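Local coordinates for protein Cel44C (PDB 2YIH) that hydrolyses beta-1,4-glucan chains as a family 44 glycoside hydrolase with endoglucanase and xyloglucanase activity, at residues G52-W55 with E56-M59; Q149-L152 with N153-Y156. The protein carries 8 engineered substitutions. One frame throughout, in Å; residues are numbered along the deposited sequence.

How the contacts relate
The chain runs through barrel strand 42-45 and helix 48-51 into contact 1, where residues 52-59 turn back on themselves before strand 60-61. After barrel strand 105-110 it returns at contact 2, residues 149-156, a surface loop that curls round a calcium ion and leads into strand 156-158 and helix 159-170. The two turns lie in series, neither nested nor crossed, with centres about 11 Å apart. Calcium joins them: Glu56 of contact 1 and Asp151, Asp154 and Tyr156 of contact 2 all bind the ion, while Trp55 packs on Pro150. The excursion between the second and third barrel strands is thus pinned to the one between the third and fourth.

Contact 1 of 2, residues G52-W55 with E56-M59; sequences GYNW and ENNM. With CA (calcium ion), chain C.
The backbone of Asn54 faces that of Met59 and Asn58 across a tight reversal: Asn54 N donates to Met59 O (2.8 Å), and Asn54 O takes a weak bond from Asn58 N. The Asn54 amide, set anti to its own N (chi1 177°), reaches over the turn so that OD1 accepts from Glu56 N at 2.9 Å, the donor tilted from the carbonyl plane. Asn57 crosses this amide at about a right angle and forms an Asx turn, OD1 receiving Met59 N (3.0 Å) from above its carbonyl plane. Tyr53 runs alongside Asn58, and its hydroxyl donates to Asn58 OD1 (2.7 Å), an oxygen that also accepts from Val91 N at the start of helix 90-102. A phenylalanine in place of Tyr53 would probably cost Asn58 OD1 one of its donors and untie the ring from the turn, though Val91 N would still hold that oxygen. Glu56 CG lies over the five-membered ring of Trp55 (3.9 Å to the centroid), a CH-pi contact. Beyond it the extended chain delivers both carboxylate oxygens to calcium, OE1 at 2.4 Å and OE2 at 2.5 Å. Water 1 links OE1 to Asn54 ND2; water 2 donates to OE2 and takes a weak bond from Trp55 NE1.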
loop_
_atom_site.group_PDB
_atom_site.type_symbol
_atom_site.label_atom_id
_atom_site.label_comp_id
_atom_site.label_asym_id
_atom_site.label_seq_id
_atom_site.Cartn_x
_atom_site.Cartn_y
_atom_site.Cartn_z
ATOM N N GLY A 52 -15.679 -10.347 -4.660
ATOM C CA GLY A 52 -16.611 -11.481 -4.673
ATOM C C GLY A 52 -16.133 -12.746 -3.990
ATOM O O GLY A 52 -16.681 -13.843 -4.236
ATOM N N TYR A 53 -15.147 -12.624 -3.098
ATOM C CA TYR A 53 -14.676 -13.782 -2.348
ATOM C C TYR A 53 -15.707 -14.223 -1.279
ATOM O O TYR A 53 -16.194 -13.405 -0.493
ATOM C CB TYR A 53 -13.309 -13.473 -1.679
ATOM C CG TYR A 53 -12.889 -14.507 -0.618
ATOM C CD1 TYR A 53 -12.384 -15.778 -0.991
ATOM C CD2 TYR A 53 -13.088 -14.246 0.750
ATOM C CE1 TYR A 53 -12.005 -16.704 -0.044
ATOM C CE2 TYR A 53 -12.712 -15.168 1.707
ATOM C CZ TYR A 53 -12.188 -16.401 1.320
ATOM O OH TYR A 53 -11.853 -17.302 2.321
ATOM N N ASN A 54 -16.050 -15.503 -1.324
ATOM C CA ASN A 54 -17.037 -16.123 -0.447
ATOM C C ASN A 54 -16.260 -16.928 0.592
ATOM O O ASN A 54 -15.630 -17.923 0.262
ATOM C CB ASN A 54 -17.880 -17.069 -1.311
ATOM C CG ASN A 54 -18.919 -17.836 -0.504
ATOM O OD1 ASN A 54 -18.823 -17.919 0.725
ATOM N ND2 ASN A 54 -19.930 -18.397 -1.194
ATOM N N TRP A 55 -16.253 -16.479 1.842
ATOM C CA TRP A 55 -15.445 -17.176 2.855
ATOM C C TRP A 55 -15.888 -18.613 3.121
ATOM O O TRP A 55 -15.092 -19.449 3.602
ATOM C CB TRP A 55 -15.422 -16.371 4.153
ATOM C CG TRP A 55 -16.662 -16.528 5.035
ATOM C CD1 TRP A 55 -17.826 -15.803 4.932
ATOM C CD2 TRP A 55 -16.790 -17.334 6.233
ATOM N NE1 TRP A 55 -18.697 -16.163 5.954
ATOM C CE2 TRP A 55 -18.092 -17.109 6.753
ATOM C CE3 TRP A 55 -15.939 -18.238 6.901
ATOM C CZ2 TRP A 55 -18.561 -17.746 7.899
ATOM C CZ3 TRP A 55 -16.415 -18.890 8.054
ATOM C CH2 TRP A 55 -17.710 -18.625 8.546
ATOM N N GLU A 56 -17.181 -18.892 2.907
ATOM C CA GLU A 56 -17.713 -20.211 3.232
ATOM C C GLU A 56 -17.104 -21.299 2.380
ATOM O O GLU A 56 -16.865 -22.415 2.883
ATOM C CB GLU A 56 -19.251 -20.259 3.135
ATOM C CG GLU A 56 -19.953 -19.175 3.975
ATOM C CD GLU A 56 -21.458 -19.288 3.862
ATOM O OE1 GLU A 56 -21.958 -19.892 2.874
ATOM O OE2 GLU A 56 -22.146 -18.793 4.764
ATOM N N ASN A 57 -16.892 -21.015 1.093
ATOM C CA ASN A 57 -16.360 -22.033 0.177
ATOM C C ASN A 57 -15.042 -21.642 -0.488
ATOM O O ASN A 57 -14.523 -22.400 -1.285
ATOM C CB ASN A 57 -17.415 -22.427 -0.879
ATOM C CG ASN A 57 -17.829 -21.268 -1.793
ATOM O OD1 ASN A 57 -17.247 -20.203 -1.778
ATOM N ND2 ASN A 57 -18.841 -21.503 -2.625
ATOM N N ASN A 58 -14.561 -20.424 -0.196
ATOM C CA ASN A 58 -13.301 -19.878 -0.776
ATOM C C ASN A 58 -13.332 -19.551 -2.260
ATOM O O ASN A 58 -12.296 -19.247 -2.837
ATOM C CB ASN A 58 -12.073 -20.736 -0.446
ATOM C CG ASN A 58 -11.865 -20.884 1.041
ATOM O OD1 ASN A 58 -11.524 -19.910 1.735
ATOM N ND2 ASN A 58 -12.085 -22.104 1.555
ATOM N N MET A 59 -14.516 -19.598 -2.870
ATOM C CA MET A 59 -14.669 -19.234 -4.273
ATOM C C MET A 59 -14.635 -17.726 -4.444
ATOM O O MET A 59 -14.950 -16.953 -3.516
ATOM C CB MET A 59 -15.973 -19.830 -4.863
ATOM C CG MET A 59 -16.005 -21.388 -4.815
ATOM S SD MET A 59 -14.615 -22.110 -5.762
ATOM C CE MET A 59 -13.490 -22.567 -4.461
HETATM CA CA CA C . -24.223 -19.506 3.574
HETATM O O HOH W 1 -21.742 -20.342 0.268
HETATM O O HOH W 2 -21.655 -16.742 6.533
HETATM O O HOH W 3 -25.192 -18.874 5.746
HETATM O O HOH W 4 -24.343 -20.288 1.321
#

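Contact 2 of 2, residues Q149-L152 with N153-Y156; sequences QPDL and NDNY. Engineered in segment 153-156: Tyr156 (natural residue Arg). With CA (calcium ion), chain C; SO4 (sulfate ion), chain F.
Asp151 and Asn153 meet across the bend of a surface loop, with Leu152 at its apex. Asp151 OD1 accepts from Asn153 N at 2.9 Å, met nearly along the C-O direction, so the side chain spans the bend as an Asx turn. Its first torsion (chi1 -169°) puts CG beside its own carbonyl carbon, on the side from which Asn153 N can be reached. The same oxygen also sits 3.6 Å from Asn153 CB. Leu152 contributes mainly backbone: its O takes a hydrogen bond from water 5, which donates as well to Asp154 O and so ties the two limbs of the bend together. At the far end, Gln149 N makes a weak hydrogen bond to a sulfate, probably from the crystallisation liquor.

The side chains of Asp151 and Asp154 cross at a slant, but their carboxylates stack, planes 13° apart and the two OD2 atoms 4.1 Å from each other. The nearby calcium would probably offset the cost of setting these like charges together. The two acids play different parts at the ion: Asp151 binds through its backbone O (2.3 Å), Asp154 through side-chain OD1 (2.4 Å). Asp154 OD2 is left to accept from metal-bound water 3, while Asp154 O accepts from water 4, also on the ion; one residue thereby supplies a direct ligand and steadies both waters. OD1 further takes a weak bond from Tyr156 N. The Tyr156 side chain is an engineered substitution, but its backbone O supplies the metal bond (2.4 Å), and Asp154 OD2 lies in plane at its ring edge.

With both carboxylate oxygens of Glu56, Asp151 O, Asp154 OD1, Tyr156 O and two waters complete a seven-ligand calcium site of mixed backbone, carboxylate and water oxygens, far out on the catalytic domain.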
loop_
_atom_site.group_PDB
_atom_site.type_symbol
_atom_site.label_atom_id
_atom_site.label_comp_id
_atom_site.label_asym_id
_atom_site.label_seq_id
_atom_site.Cartn_x
_atom_site.Cartn_y
_atom_site.Cartn_z
ATOM N N GLN A 149 -19.118 -23.405 11.536
ATOM C CA GLN A 149 -19.276 -24.168 10.292
ATOM C C GLN A 149 -20.508 -23.550 9.603
ATOM O O GLN A 149 -21.648 -23.869 9.977
ATOM C CB GLN A 149 -19.527 -25.679 10.566
ATOM C CG GLN A 149 -18.376 -26.407 11.301
ATOM C CD GLN A 149 -18.863 -27.586 12.159
ATOM O OE1 GLN A 149 -18.893 -27.503 13.394
ATOM N NE2 GLN A 149 -19.259 -28.680 11.505
ATOM N N PRO A 150 -20.294 -22.568 8.709
ATOM C CA PRO A 150 -21.454 -21.827 8.188
ATOM C C PRO A 150 -22.355 -22.681 7.310
ATOM O O PRO A 150 -21.948 -23.747 6.819
ATOM C CB PRO A 150 -20.813 -20.709 7.354
ATOM C CG PRO A 150 -19.478 -21.314 6.887
ATOM C CD PRO A 150 -19.020 -22.100 8.108
ATOM N N ASP A 151 -23.581 -22.200 7.109
ATOM C CA ASP A 151 -24.556 -22.935 6.307
ATOM C C ASP A 151 -24.154 -22.812 4.842
ATOM O O ASP A 151 -24.232 -21.726 4.267
ATOM C CB ASP A 151 -25.944 -22.327 6.541
ATOM C CG ASP A 151 -27.061 -23.173 5.978
ATOM O OD1 ASP A 151 -26.843 -23.903 4.989
ATOM O OD2 ASP A 151 -28.180 -23.065 6.522
ATOM N N LEU A 152 -23.795 -23.939 4.230
ATOM C CA LEU A 152 -23.393 -23.947 2.818
ATOM C C LEU A 152 -24.574 -24.037 1.838
ATOM O O LEU A 152 -24.393 -23.910 0.617
ATOM C CB LEU A 152 -22.423 -25.105 2.561
ATOM C CG LEU A 152 -21.162 -25.133 3.440
ATOM C CD1 LEU A 152 -20.332 -26.370 3.096
ATOM C CD2 LEU A 152 -20.336 -23.838 3.241
ATOM N N ASN A 153 -25.770 -24.269 2.370
ATOM C CA ASN A 153 -26.922 -24.614 1.541
ATOM C C ASN A 153 -27.902 -23.469 1.340
ATOM O O ASN A 153 -28.894 -23.594 0.582
ATOM C CB ASN A 153 -27.651 -25.831 2.100
ATOM C CG ASN A 153 -26.818 -27.069 2.018
ATOM O OD1 ASN A 153 -26.755 -27.841 2.969
ATOM N ND2 ASN A 153 -26.093 -27.223 0.926
ATOM N N ASP A 154 -27.625 -22.337 1.979
ATOM C CA ASP A 154 -28.507 -21.184 1.817
ATOM C C ASP A 154 -27.924 -20.209 0.793
ATOM O O ASP A 154 -26.890 -20.489 0.172
ATOM C CB ASP A 154 -28.820 -20.504 3.173
ATOM C CG ASP A 154 -27.605 -19.856 3.806
ATOM O OD1 ASP A 154 -26.536 -19.831 3.147
ATOM O OD2 ASP A 154 -27.745 -19.321 4.938
ATOM N N ASN A 155 -28.586 -19.075 0.607
ATOM C CA ASN A 155 -28.158 -18.128 -0.429
ATOM C C ASN A 155 -27.406 -16.927 0.127
ATOM O O ASN A 155 -27.346 -15.877 -0.529
ATOM C CB ASN A 155 -29.398 -17.618 -1.189
ATOM C CG ASN A 155 -29.058 -17.032 -2.552
ATOM O OD1 ASN A 155 -28.210 -17.553 -3.291
ATOM N ND2 ASN A 155 -29.699 -15.902 -2.874
ATOM N N TYR A 156 -26.819 -17.081 1.324
ATOM C CA TYR A 156 -26.298 -15.921 2.055
ATOM C C TYR A 156 -24.886 -16.162 2.498
ATOM O O TYR A 156 -24.541 -17.291 2.844
ATOM C CB TYR A 156 -27.116 -15.681 3.330
ATOM C CG TYR A 156 -28.553 -15.336 3.013
ATOM C CD1 TYR A 156 -28.860 -14.117 2.431
ATOM C CD2 TYR A 156 -29.575 -16.273 3.221
ATOM C CE1 TYR A 156 -30.185 -13.809 2.083
ATOM C CE2 TYR A 156 -30.877 -15.995 2.875
ATOM C CZ TYR A 156 -31.186 -14.775 2.325
ATOM O OH TYR A 156 -32.478 -14.483 1.987
HETATM CA CA CA C . -24.223 -19.506 3.574
HETATM S S SO4 F . -20.826 -24.470 15.022
HETATM O O1 SO4 F . -20.429 -23.240 15.717
HETATM O O2 SO4 F . -21.746 -25.241 15.840
HETATM O O3 SO4 F . -21.481 -24.165 13.748
HETATM O O4 SO4 F . -19.662 -25.294 14.724
HETATM O O HOH W 5 -25.742 -22.626 -1.193
HETATM O O HOH W 3 -25.192 -18.874 5.746
HETATM O O HOH W 4 -24.343 -20.288 1.321
#